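Local coordinates for protein toll-like receptor 6, Variable lymphocyte receptor B (Mus musculus, PDB 3A79) that probably senses diacylated microbial lipopeptides in partnership with TLR2, here as an engineered fusion of its extracellular domain with part of a hagfish variable lymphocyte receptor, at residues I115-M120 with C139-N144; F133-V138 with Q160-P165; S226-N231 with Q257-T262; I283-I288 with I309-N314. All coordinates share one frame; numbering follows the deposited sequence.

Interaction 1: I115-M120 with C139-N144. With NAG (2-acetamido-2-deoxy-beta-D-glucopyranose), chain L.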
# COMPACT_ATOMS: atom_id res chain seq x y z
N ILE B 115 25.60 -14.62 -49.00
CA ILE B 115 26.75 -14.40 -48.13
C ILE B 115 28.02 -15.13 -48.63
O ILE B 115 27.97 -16.32 -48.93
CB ILE B 115 26.42 -14.86 -46.68
CG1 ILE B 115 25.81 -13.73 -45.87
CG2 ILE B 115 27.63 -15.33 -45.94
CD1 ILE B 115 25.90 -14.01 -44.41
N SER B 116 29.15 -14.43 -48.72
CA SER B 116 30.41 -15.10 -49.03
C SER B 116 30.57 -16.29 -48.09
O SER B 116 30.20 -16.21 -46.93
CB SER B 116 31.60 -14.15 -48.90
OG SER B 116 32.84 -14.85 -48.90
N CYS B 117 31.13 -17.38 -48.60
CA CYS B 117 31.25 -18.59 -47.79
C CYS B 117 32.38 -18.53 -46.75
O CYS B 117 32.38 -19.28 -45.78
CB CYS B 117 31.38 -19.84 -48.67
SG CYS B 117 29.82 -20.71 -49.06
N CYS B 118 33.33 -17.62 -46.95
CA CYS B 118 34.46 -17.54 -46.03
C CYS B 118 34.58 -16.24 -45.23
O CYS B 118 35.21 -15.27 -45.69
CB CYS B 118 35.77 -17.84 -46.75
SG CYS B 118 37.05 -18.39 -45.63
N PRO B 119 33.98 -16.22 -44.02
CA PRO B 119 34.08 -15.14 -43.03
C PRO B 119 35.50 -15.00 -42.52
O PRO B 119 36.23 -15.98 -42.44
CB PRO B 119 33.19 -15.65 -41.89
CG PRO B 119 32.25 -16.56 -42.52
CD PRO B 119 33.04 -17.26 -43.58
N MET B 120 35.87 -13.77 -42.15
CA MET B 120 37.22 -13.48 -41.68
C MET B 120 37.59 -14.29 -40.43
O MET B 120 36.81 -14.39 -39.47
CB MET B 120 37.41 -11.97 -41.45
CG MET B 120 36.24 -11.30 -40.73
SD MET B 120 35.19 -10.27 -41.77
CE MET B 120 35.70 -10.87 -43.37
N CYS B 139 28.58 -22.08 -44.23
CA CYS B 139 29.29 -22.87 -45.23
C CYS B 139 30.40 -23.70 -44.57
O CYS B 139 30.70 -23.52 -43.40
CB CYS B 139 29.92 -21.99 -46.31
SG CYS B 139 28.84 -20.91 -47.28
N LYS B 140 31.03 -24.58 -45.34
CA LYS B 140 32.04 -25.47 -44.79
C LYS B 140 33.28 -24.73 -44.26
O LYS B 140 33.98 -25.23 -43.38
CB LYS B 140 32.45 -26.53 -45.83
CG LYS B 140 33.34 -26.02 -46.96
CD LYS B 140 34.01 -27.17 -47.67
CE LYS B 140 34.28 -26.85 -49.13
NZ LYS B 140 34.86 -28.02 -49.87
N GLU B 141 33.54 -23.54 -44.79
CA GLU B 141 34.75 -22.81 -44.43
C GLU B 141 34.67 -22.23 -43.03
O GLU B 141 35.69 -21.87 -42.44
CB GLU B 141 35.06 -21.71 -45.45
CG GLU B 141 35.63 -22.20 -46.77
CD GLU B 141 34.54 -22.57 -47.76
OE1 GLU B 141 33.35 -22.46 -47.40
OE2 GLU B 141 34.87 -22.96 -48.90
N PHE B 142 33.45 -22.14 -42.50
CA PHE B 142 33.22 -21.63 -41.14
C PHE B 142 34.05 -22.39 -40.11
O PHE B 142 34.11 -22.01 -38.95
CB PHE B 142 31.74 -21.71 -40.77
CG PHE B 142 30.89 -20.62 -41.37
CD1 PHE B 142 29.96 -19.95 -40.59
CD2 PHE B 142 31.03 -20.27 -42.71
CE1 PHE B 142 29.18 -18.94 -41.13
CE2 PHE B 142 30.24 -19.27 -43.26
CZ PHE B 142 29.32 -18.60 -42.47
N GLY B 143 34.69 -23.47 -40.54
CA GLY B 143 35.53 -24.24 -39.66
C GLY B 143 36.80 -23.49 -39.31
O GLY B 143 37.36 -23.72 -38.25
N ASN B 144 37.23 -22.60 -40.22
CA ASN B 144 38.47 -21.81 -40.06
C ASN B 144 38.32 -20.73 -38.99
O ASN B 144 39.32 -20.20 -38.49
CB ASN B 144 38.91 -21.19 -41.40
CG ASN B 144 40.32 -20.60 -41.36
OD1 ASN B 144 41.19 -21.12 -40.66
ND2 ASN B 144 40.55 -19.50 -42.10
C1 NAG L . 41.95 -19.24 -42.42
C2 NAG L . 42.19 -18.32 -43.64
C3 NAG L . 43.67 -17.95 -43.91
C4 NAG L . 44.28 -17.40 -42.61
C5 NAG L . 44.03 -18.34 -41.43
C6 NAG L . 44.43 -17.62 -40.15
C7 NAG L . 40.53 -18.22 -45.38
C8 NAG L . 40.34 -18.39 -46.86
N2 NAG L . 41.54 -18.88 -44.81
O3 NAG L . 43.84 -17.01 -44.99
O4 NAG L . 45.68 -17.17 -42.72
O5 NAG L . 42.68 -18.78 -41.28
O6 NAG L . 43.98 -18.36 -39.05
O7 NAG L . 39.78 -17.50 -44.72
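C139 turns SG away from its own carbonyl carbon (chi1 -58°) and meets C117 SG in a disulfide of 2.0 Å, with an S-S torsion of -65°, a left-handed twist. F142 takes a similar first torsion (chi1 -78°), which brings one face of its ring against P119. The proline reaches that face off-centre: its CG lies 3.8 Å from the centroid of the F142 ring, a CH-pi contact. C139 N lies over the opposite face, toward the rim, while C117 O comes in at the edge, near the ring plane. Outside this sandwich, C118 SG packs against E141 CB at 3.9 Å. Both segments are loops of the TLR6 part, in the leucine-rich repeat solenoid: segment 115-120 precedes strand 125-127, and the loop 139-144 comes after that strand, with a short 3-10 turn at 140-143. N144 N is bonded to E141 O at 2.8 Å, and N144 carries a glycan through a bond of 1.5 Å from N144 ND2 to NAG C1. No hydrogen bond crosses between the segments, so the chemistry implies a join made by one covalent sulfur bridge and the proline-phenylalanine packing, with the sugar beside C118.

Interaction 2: F133-V138 with Q160-P165; sequences FDVLPV and QLDLLP
V138 is the main bump: its forked side chain enters the hollow formed by the backbone of D162 and the side chains of L163 and P165. One prong, V138 CG2, meets L163 CD2 at 3.4 Å, the two side chains crossing at about a right angle. The other prong, V138 CG1, rests on the proline ring, 4.0 Å from P165 CB. With CG1 anti to the backbone N (chi1 179°), the valine can straddle the leucine and the proline at once. A second bump comes from the other segment, where D162 is set against V135 and L136. D162 CB lies 3.9 Å from L136 CD2. D162 OD2, hydrogen-bonded to a residue just outside the segments, only packs on V135 CG2, at 3.6 Å. These are loops of successive turns of the TLR6 leucine-rich repeat solenoid, flanking strand 150-154, and their touching parts run within 10° of parallel. L136, V138 and L163 all pack on L153 of that strand, so their inner ends join the hydrophobic core. The receiving loop is shaped by a type I turn from L161 to L164, closed by L164 N to L161 O at 3.1 Å. Nearby, L136 CG stands 4.2 Å from L163 CD2.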
# COMPACT_ATOMS: atom_id res chain seq x y z
N PHE B 133 17.45 -15.25 -44.74
CA PHE B 133 18.07 -16.44 -45.27
C PHE B 133 17.06 -17.55 -45.43
O PHE B 133 16.28 -17.83 -44.52
CB PHE B 133 19.20 -16.92 -44.36
CG PHE B 133 20.40 -16.04 -44.41
CD1 PHE B 133 20.77 -15.29 -43.31
CD2 PHE B 133 21.15 -15.95 -45.58
CE1 PHE B 133 21.88 -14.47 -43.36
CE2 PHE B 133 22.27 -15.14 -45.64
CZ PHE B 133 22.63 -14.40 -44.53
N ASP B 134 17.06 -18.14 -46.63
CA ASP B 134 16.29 -19.33 -46.93
C ASP B 134 16.77 -20.43 -45.99
O ASP B 134 16.02 -20.91 -45.14
CB ASP B 134 16.53 -19.73 -48.39
CG ASP B 134 15.35 -20.47 -49.01
OD1 ASP B 134 15.41 -20.76 -50.23
OD2 ASP B 134 14.37 -20.76 -48.29
N VAL B 135 18.03 -20.82 -46.15
CA VAL B 135 18.61 -21.86 -45.32
C VAL B 135 19.87 -21.38 -44.61
O VAL B 135 20.63 -20.57 -45.14
CB VAL B 135 18.91 -23.14 -46.15
CG1 VAL B 135 20.34 -23.12 -46.67
CG2 VAL B 135 18.65 -24.38 -45.30
N LEU B 136 20.07 -21.86 -43.38
CA LEU B 136 21.26 -21.55 -42.58
C LEU B 136 22.54 -21.34 -43.42
O LEU B 136 23.05 -22.29 -44.00
CB LEU B 136 21.48 -22.66 -41.56
CG LEU B 136 21.19 -22.41 -40.08
CD1 LEU B 136 20.35 -21.14 -39.85
CD2 LEU B 136 20.57 -23.65 -39.42
N PRO B 137 23.08 -20.11 -43.44
CA PRO B 137 24.20 -19.68 -44.30
C PRO B 137 25.59 -20.19 -43.88
O PRO B 137 26.58 -19.69 -44.41
CB PRO B 137 24.19 -18.15 -44.16
CG PRO B 137 23.00 -17.82 -43.32
CD PRO B 137 22.68 -19.03 -42.53
N VAL B 138 25.65 -21.14 -42.96
CA VAL B 138 26.92 -21.67 -42.49
C VAL B 138 27.56 -22.58 -43.53
O VAL B 138 27.12 -23.72 -43.71
CB VAL B 138 26.71 -22.51 -41.22
CG1 VAL B 138 28.03 -23.10 -40.74
CG2 VAL B 138 26.07 -21.66 -40.14
N GLN B 160 19.36 -31.73 -40.68
CA GLN B 160 20.05 -32.16 -39.47
C GLN B 160 21.46 -31.62 -39.40
O GLN B 160 21.95 -31.23 -38.34
CB GLN B 160 20.08 -33.69 -39.35
CG GLN B 160 20.45 -34.15 -37.95
CD GLN B 160 21.00 -35.56 -37.89
OE1 GLN B 160 21.39 -36.13 -38.91
NE2 GLN B 160 21.06 -36.13 -36.68
N LEU B 161 22.11 -31.56 -40.56
CA LEU B 161 23.54 -31.33 -40.62
C LEU B 161 23.98 -29.89 -40.89
O LEU B 161 25.15 -29.65 -41.11
CB LEU B 161 24.15 -32.25 -41.68
CG LEU B 161 24.32 -33.71 -41.27
CD1 LEU B 161 25.25 -34.38 -42.25
CD2 LEU B 161 24.88 -33.77 -39.87
N ASP B 162 23.04 -28.95 -40.86
CA ASP B 162 23.34 -27.60 -41.34
C ASP B 162 24.48 -26.90 -40.59
O ASP B 162 25.27 -26.19 -41.20
CB ASP B 162 22.08 -26.72 -41.37
CG ASP B 162 21.23 -26.95 -42.63
OD1 ASP B 162 21.63 -27.74 -43.51
OD2 ASP B 162 20.15 -26.32 -42.73
N LEU B 163 24.58 -27.12 -39.28
CA LEU B 163 25.62 -26.48 -38.47
C LEU B 163 26.86 -27.35 -38.24
O LEU B 163 27.57 -27.19 -37.24
CB LEU B 163 25.05 -26.01 -37.13
CG LEU B 163 23.94 -24.97 -37.24
CD1 LEU B 163 23.30 -24.68 -35.89
CD2 LEU B 163 24.53 -23.72 -37.86
N LEU B 164 27.14 -28.26 -39.16
CA LEU B 164 28.24 -29.20 -38.99
C LEU B 164 29.61 -28.51 -39.05
O LEU B 164 30.50 -28.83 -38.26
CB LEU B 164 28.16 -30.33 -40.03
CG LEU B 164 28.36 -31.75 -39.50
CD1 LEU B 164 29.10 -32.65 -40.50
CD2 LEU B 164 29.10 -31.71 -38.17
N PRO B 165 29.78 -27.57 -39.99
CA PRO B 165 31.07 -26.88 -40.06
C PRO B 165 31.49 -26.15 -38.77
O PRO B 165 32.69 -25.97 -38.55
CB PRO B 165 30.86 -25.89 -41.20
CG PRO B 165 29.84 -26.56 -42.07
CD PRO B 165 28.92 -27.25 -41.13

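Interaction 3: S226-N231 with Q257-T262. With NAG (2-acetamido-2-deoxy-beta-D-glucopyranose), chain F.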
# COMPACT_ATOMS: atom_id res chain seq x y z
N SER B 226 12.36 -17.47 -26.63
CA SER B 226 11.67 -16.18 -26.59
C SER B 226 10.50 -16.11 -27.56
O SER B 226 10.59 -16.58 -28.69
CB SER B 226 12.67 -15.06 -26.89
OG SER B 226 13.73 -15.07 -25.95
N ASN B 227 9.40 -15.50 -27.11
CA ASN B 227 8.17 -15.38 -27.89
C ASN B 227 7.41 -16.71 -27.96
O ASN B 227 7.34 -17.35 -29.01
CB ASN B 227 8.44 -14.84 -29.30
CG ASN B 227 9.13 -13.47 -29.30
OD1 ASN B 227 9.24 -12.80 -28.27
ND2 ASN B 227 9.58 -13.05 -30.47
N ILE B 228 6.83 -17.11 -26.84
CA ILE B 228 6.10 -18.36 -26.76
C ILE B 228 4.63 -18.09 -26.46
O ILE B 228 4.29 -17.69 -25.35
CB ILE B 228 6.66 -19.23 -25.64
CG1 ILE B 228 8.18 -19.28 -25.74
CG2 ILE B 228 6.04 -20.64 -25.68
CD1 ILE B 228 8.83 -19.86 -24.51
N LYS B 229 3.77 -18.32 -27.45
CA LYS B 229 2.34 -18.12 -27.28
C LYS B 229 1.60 -19.44 -27.37
O LYS B 229 1.59 -20.09 -28.41
CB LYS B 229 1.81 -17.17 -28.36
CG LYS B 229 0.32 -16.90 -28.31
CD LYS B 229 -0.07 -16.00 -29.48
CE LYS B 229 -1.46 -15.41 -29.35
NZ LYS B 229 -1.57 -14.15 -30.16
N LEU B 230 0.97 -19.85 -26.27
CA LEU B 230 0.32 -21.16 -26.20
C LEU B 230 -1.12 -21.08 -25.72
O LEU B 230 -1.43 -20.34 -24.80
CB LEU B 230 1.08 -22.08 -25.25
CG LEU B 230 2.60 -22.06 -25.39
CD1 LEU B 230 3.25 -22.55 -24.11
CD2 LEU B 230 3.00 -22.90 -26.58
N ASN B 231 -1.98 -21.86 -26.36
CA ASN B 231 -3.23 -22.25 -25.73
C ASN B 231 -3.15 -23.73 -25.38
O ASN B 231 -2.05 -24.27 -25.23
CB ASN B 231 -4.45 -21.93 -26.60
CG ASN B 231 -4.17 -22.09 -28.08
OD1 ASN B 231 -3.79 -23.17 -28.52
ND2 ASN B 231 -4.37 -21.03 -28.84
N GLN B 257 11.01 -16.61 -22.10
CA GLN B 257 10.78 -15.16 -22.18
C GLN B 257 9.55 -14.82 -23.01
O GLN B 257 9.37 -15.35 -24.10
CB GLN B 257 11.96 -14.43 -22.79
CG GLN B 257 12.76 -13.59 -21.84
CD GLN B 257 13.92 -12.91 -22.53
OE1 GLN B 257 15.08 -13.24 -22.26
NE2 GLN B 257 13.63 -11.97 -23.43
N HIS B 258 8.71 -13.94 -22.49
CA HIS B 258 7.50 -13.55 -23.21
C HIS B 258 6.50 -14.68 -23.50
O HIS B 258 5.92 -14.74 -24.58
CB HIS B 258 7.91 -12.85 -24.49
CG HIS B 258 9.04 -11.90 -24.29
ND1 HIS B 258 10.27 -12.06 -24.90
CD2 HIS B 258 9.16 -10.79 -23.52
CE1 HIS B 258 11.08 -11.09 -24.53
NE2 HIS B 258 10.43 -10.31 -23.69
N ILE B 259 6.28 -15.56 -22.52
CA ILE B 259 5.32 -16.66 -22.65
C ILE B 259 3.92 -16.20 -22.30
O ILE B 259 3.65 -15.83 -21.16
CB ILE B 259 5.62 -17.81 -21.68
CG1 ILE B 259 7.11 -17.86 -21.37
CG2 ILE B 259 5.13 -19.13 -22.20
CD1 ILE B 259 7.52 -16.89 -20.31
N GLU B 260 3.02 -16.23 -23.27
CA GLU B 260 1.61 -16.05 -22.98
C GLU B 260 0.99 -17.41 -23.07
O GLU B 260 1.07 -18.06 -24.11
CB GLU B 260 0.94 -15.15 -24.01
CG GLU B 260 -0.54 -15.43 -24.12
CD GLU B 260 -1.12 -14.91 -25.42
OE1 GLU B 260 -2.01 -15.61 -25.98
OE2 GLU B 260 -0.69 -13.83 -25.87
N THR B 261 0.36 -17.86 -22.00
CA THR B 261 -0.07 -19.25 -21.94
C THR B 261 -1.30 -19.43 -21.07
O THR B 261 -1.57 -18.62 -20.19
CB THR B 261 1.07 -20.16 -21.42
OG1 THR B 261 0.53 -21.24 -20.67
CG2 THR B 261 1.99 -19.40 -20.49
N THR B 262 -2.07 -20.47 -21.33
CA THR B 262 -3.11 -20.92 -20.42
C THR B 262 -2.53 -21.23 -19.04
O THR B 262 -1.33 -21.43 -18.89
CB THR B 262 -3.77 -22.21 -20.94
OG1 THR B 262 -4.61 -21.87 -22.04
CG2 THR B 262 -4.62 -22.85 -19.87
C1 NAG F . 5.80 -9.46 -22.93
C2 NAG F . 6.57 -8.37 -23.69
C3 NAG F . 5.87 -7.82 -24.93
C4 NAG F . 5.04 -8.86 -25.68
C5 NAG F . 4.37 -9.91 -24.80
C6 NAG F . 3.86 -11.05 -25.68
C7 NAG F . 8.11 -6.89 -22.46
C8 NAG F . 8.29 -6.40 -21.06
N2 NAG F . 6.86 -7.24 -22.82
O3 NAG F . 6.88 -7.34 -25.78
O4 NAG F . 4.06 -8.19 -26.46
O5 NAG F . 5.25 -10.42 -23.82
O6 NAG F . 3.20 -12.04 -24.91
O7 NAG F . 9.10 -6.94 -23.20
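I228 lies alongside I259, both side chains pointing the same way, with I228 CB 3.8 Å from I259 CG2. The two belong to neighbouring parallel strands of the TLR6 leucine-rich repeat solenoid; the segment axes of 226-229 and 259-261 are only 5° apart. L230 adds to this inward side, where it and I228 rest on L238 of helix 235-246, the helix that connects the two strands. Backbone bonds stitch the pair together: N227 N to Q257 O, E260 N to I228 O, and the nearly straight L230 N to E260 O (173°). I228 N to H258 O is weak. The bonding shifts where N227 and H258 each take a positive phi, and at H258 the chain turns a corner.

There the side chains of N227 and H258 run side by side, amide and ring planes 48° apart, with N227 OD1 3.6 Å from H258 ND1; N227 ND2 is bonded to F203 O. The imidazole has Q257 CG over one face, and H258 CD2 lies 3.5 Å from C2 of the NAG carried by N285. Replacing H258 by an alanine would probably open a gap between this sugar and N227, leaving both without the ring they pack on. Farther along, K229 and E260 lie side by side, pointing the same way, K229 CE resting 3.4 Å from E260 OE1. Their opposite charges probably attract, although K229 NZ, at 4.4 Å from E260 OE2, is beyond a salt bridge.

Interaction 4: I283-I288 with I309-N314; sequences IYNLTI and IEHVKN. With NAG (2-acetamido-2-deoxy-beta-D-glucopyranose), chain F; NAG (2-acetamido-2-deoxy-beta-D-glucopyranose), chain G; NAG (2-acetamido-2-deoxy-beta-D-glucopyranose), chain C.
The imidazole of H311 receives N285 at its edge: N285 CB lies in the ring plane, 3.7 Å from H311 CD2, while N285 OD1 approaches obliquely. H311 ND1 is bonded to D340, which probably limits the ring's rotation. The other flat pair is Y284 with E310, ring and carboxylate planes 55° apart, and E310 OE1 3.8 Å from Y284 CE1. Extended from a CG anti to its backbone N (chi1 -160°), E310 reaches two linked sugars of one glycan. O6 of NAG chain C donates to E310 OE1 at 2.8 Å, and N2 of NAG chain G to E310 OE2 at 3.0 Å. An alanine in place of E310 would probably leave both sugar donors without this acceptor, with R386 still holding the glycan.

These are adjacent parallel strands in the TLR6 leucine-rich repeat solenoid. The chain turns a corner at N285, where phi is positive, yet the pairing continues across it: N285 N bonds E310 O nearly straight (169°), and beyond it K313 N bonds L286 O at 2.9 Å. The inward face is largely apolar, with N314 at its end. L286 CD2 touches both I309 CG2 and V312 CG1, 4.3 Å from each; I283 rests on F270 and I288 on W263 of helix 263-273. At the corner N285 ND2 is joined to C1 of NAG chain F at 1.4 Å, and K313 CE lies 3.7 Å from N285 OD1.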
# COMPACT_ATOMS: atom_id res chain seq x y z
N ILE B 283 11.49 -17.67 -15.74
CA ILE B 283 10.42 -17.20 -16.61
C ILE B 283 10.30 -15.68 -16.52
O ILE B 283 10.24 -15.12 -15.43
CB ILE B 283 9.08 -17.89 -16.27
CG1 ILE B 283 9.20 -19.40 -16.48
CG2 ILE B 283 7.94 -17.32 -17.09
CD1 ILE B 283 8.13 -20.20 -15.80
N TYR B 284 10.27 -15.02 -17.68
CA TYR B 284 10.24 -13.55 -17.76
C TYR B 284 9.04 -13.09 -18.57
O TYR B 284 8.85 -13.53 -19.69
CB TYR B 284 11.52 -13.05 -18.44
CG TYR B 284 12.74 -13.00 -17.55
CD1 TYR B 284 12.94 -11.93 -16.68
CD2 TYR B 284 13.71 -14.00 -17.59
CE1 TYR B 284 14.07 -11.86 -15.87
CE2 TYR B 284 14.84 -13.94 -16.78
CZ TYR B 284 15.01 -12.86 -15.92
OH TYR B 284 16.12 -12.78 -15.11
N ASN B 285 8.24 -12.18 -18.02
CA ASN B 285 7.10 -11.64 -18.75
C ASN B 285 6.12 -12.76 -19.14
O ASN B 285 5.83 -13.00 -20.31
CB ASN B 285 7.60 -10.80 -19.95
CG ASN B 285 6.49 -10.27 -20.84
OD1 ASN B 285 5.35 -10.05 -20.41
ND2 ASN B 285 6.84 -10.03 -22.11
N LEU B 286 5.61 -13.44 -18.12
CA LEU B 286 4.55 -14.43 -18.24
C LEU B 286 3.15 -13.78 -18.28
O LEU B 286 2.89 -12.82 -17.55
CB LEU B 286 4.63 -15.41 -17.07
CG LEU B 286 3.48 -16.39 -16.83
CD1 LEU B 286 3.47 -17.43 -17.92
CD2 LEU B 286 3.65 -17.05 -15.48
N THR B 287 2.26 -14.32 -19.12
CA THR B 287 0.87 -13.85 -19.21
C THR B 287 -0.14 -15.01 -19.08
O THR B 287 -0.39 -15.72 -20.05
CB THR B 287 0.60 -13.11 -20.54
OG1 THR B 287 1.59 -12.11 -20.76
CG2 THR B 287 -0.76 -12.46 -20.54
N ILE B 288 -0.72 -15.20 -17.89
CA ILE B 288 -1.74 -16.23 -17.65
C ILE B 288 -3.02 -15.93 -18.44
O ILE B 288 -3.50 -14.80 -18.44
CB ILE B 288 -2.11 -16.31 -16.16
CG1 ILE B 288 -0.86 -16.24 -15.26
CG2 ILE B 288 -2.92 -17.54 -15.88
CD1 ILE B 288 0.14 -17.34 -15.49
N ILE B 309 10.26 -16.46 -11.28
CA ILE B 309 9.30 -15.81 -12.16
C ILE B 309 9.31 -14.30 -11.92
O ILE B 309 9.29 -13.85 -10.78
CB ILE B 309 7.88 -16.36 -11.94
CG1 ILE B 309 7.92 -17.89 -11.93
CG2 ILE B 309 6.96 -15.90 -13.03
CD1 ILE B 309 6.56 -18.53 -12.12
N GLU B 310 9.36 -13.53 -13.01
CA GLU B 310 9.42 -12.07 -12.90
C GLU B 310 8.59 -11.39 -13.96
O GLU B 310 8.76 -11.63 -15.15
CB GLU B 310 10.86 -11.56 -12.98
CG GLU B 310 11.02 -10.14 -12.41
CD GLU B 310 12.42 -9.55 -12.59
OE1 GLU B 310 13.43 -10.29 -12.43
OE2 GLU B 310 12.50 -8.34 -12.89
N HIS B 311 7.71 -10.50 -13.52
CA HIS B 311 6.84 -9.75 -14.41
C HIS B 311 5.71 -10.61 -14.92
O HIS B 311 5.85 -11.28 -15.95
CB HIS B 311 7.61 -9.15 -15.59
CG HIS B 311 6.81 -8.15 -16.37
ND1 HIS B 311 6.13 -7.12 -15.76
CD2 HIS B 311 6.58 -8.02 -17.69
CE1 HIS B 311 5.51 -6.40 -16.68
NE2 HIS B 311 5.77 -6.92 -17.86
N VAL B 312 4.60 -10.61 -14.21
CA VAL B 312 3.50 -11.48 -14.55
C VAL B 312 2.26 -10.66 -14.79
O VAL B 312 1.77 -10.00 -13.88
CB VAL B 312 3.22 -12.49 -13.44
CG1 VAL B 312 2.05 -13.38 -13.81
CG2 VAL B 312 4.47 -13.32 -13.16
N LYS B 313 1.76 -10.69 -16.02
CA LYS B 313 0.50 -10.04 -16.35
C LYS B 313 -0.57 -11.18 -16.23
O LYS B 313 -0.32 -12.30 -16.65
CB LYS B 313 0.57 -9.30 -17.75
CG LYS B 313 2.02 -8.66 -18.21
CD LYS B 313 2.02 -7.56 -19.41
CE LYS B 313 3.47 -6.97 -19.81
NZ LYS B 313 3.72 -5.72 -20.75
N ASN B 314 -1.71 -10.93 -15.59
CA ASN B 314 -2.78 -11.95 -15.52
C ASN B 314 -4.15 -11.47 -16.03
O ASN B 314 -4.70 -10.49 -15.54
CB ASN B 314 -2.90 -12.52 -14.10
CG ASN B 314 -4.08 -13.51 -13.95
OD1 ASN B 314 -4.75 -13.84 -14.92
ND2 ASN B 314 -4.32 -13.96 -12.73
C1 NAG F . 5.80 -9.46 -22.93
C2 NAG F . 6.57 -8.37 -23.69
C3 NAG F . 5.87 -7.82 -24.93
C4 NAG F . 5.04 -8.86 -25.68
C5 NAG F . 4.37 -9.91 -24.80
C6 NAG F . 3.86 -11.05 -25.68
C7 NAG F . 8.11 -6.89 -22.46
C8 NAG F . 8.29 -6.40 -21.06
N2 NAG F . 6.86 -7.24 -22.82
O3 NAG F . 6.88 -7.34 -25.78
O4 NAG F . 4.06 -8.19 -26.46
O5 NAG F . 5.25 -10.42 -23.82
O6 NAG F . 3.20 -12.04 -24.91
O7 NAG F . 9.10 -6.94 -23.20
C1 NAG G . 15.68 -7.98 -9.98
C2 NAG G . 15.00 -6.76 -10.61
C3 NAG G . 15.41 -6.56 -12.06
C4 NAG G . 16.93 -6.51 -12.15
C5 NAG G . 17.48 -7.82 -11.61
C6 NAG G . 19.01 -7.83 -11.58
C7 NAG G . 12.89 -5.98 -9.70
C8 NAG G . 11.39 -5.97 -9.84
N2 NAG G . 13.55 -6.79 -10.52
O3 NAG G . 14.77 -5.42 -12.60
O4 NAG G . 17.33 -6.28 -13.49
O5 NAG G . 17.06 -8.07 -10.29
O6 NAG G . 19.46 -6.94 -10.59
O7 NAG G . 13.47 -5.27 -8.86
C1 NAG C . 14.48 -10.77 -5.60
C2 NAG C . 15.98 -10.56 -5.86
C3 NAG C . 16.30 -9.38 -6.78
C4 NAG C . 15.34 -9.25 -7.97
C5 NAG C . 13.90 -9.50 -7.54
C6 NAG C . 12.99 -9.60 -8.76
C7 NAG C . 17.56 -11.22 -4.12
C8 NAG C . 18.28 -10.80 -2.87
N2 NAG C . 16.67 -10.35 -4.60
O3 NAG C . 17.64 -9.47 -7.24
O4 NAG C . 15.52 -7.95 -8.54
O5 NAG C . 13.77 -10.71 -6.82
O6 NAG C . 13.59 -10.48 -9.69
O7 NAG C . 17.81 -12.31 -4.65

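The four contacts form two groups along the TLR6 solenoid. Interactions 1 and 2 interlock in sequence, with centres 11 Å apart: C139 and P165 pack together, as do F142 and P137. Interactions 3 and 4 follow in series, centres 10 Å apart, on neighbouring strands 252-261 and 278-288. There I259 O lies 2.9 Å from T287 N, a probable hydrogen bond, and NAG chain F borders both. H258 N to Y284 O, at 2.8 Å, is a second probable hydrogen bond linking them. The groups stand well apart, interaction 1 being about 40 Å from interaction 4 between centres. The sugars at interactions 1, 3 and 4 are attached glycans, which mark no ligand pocket.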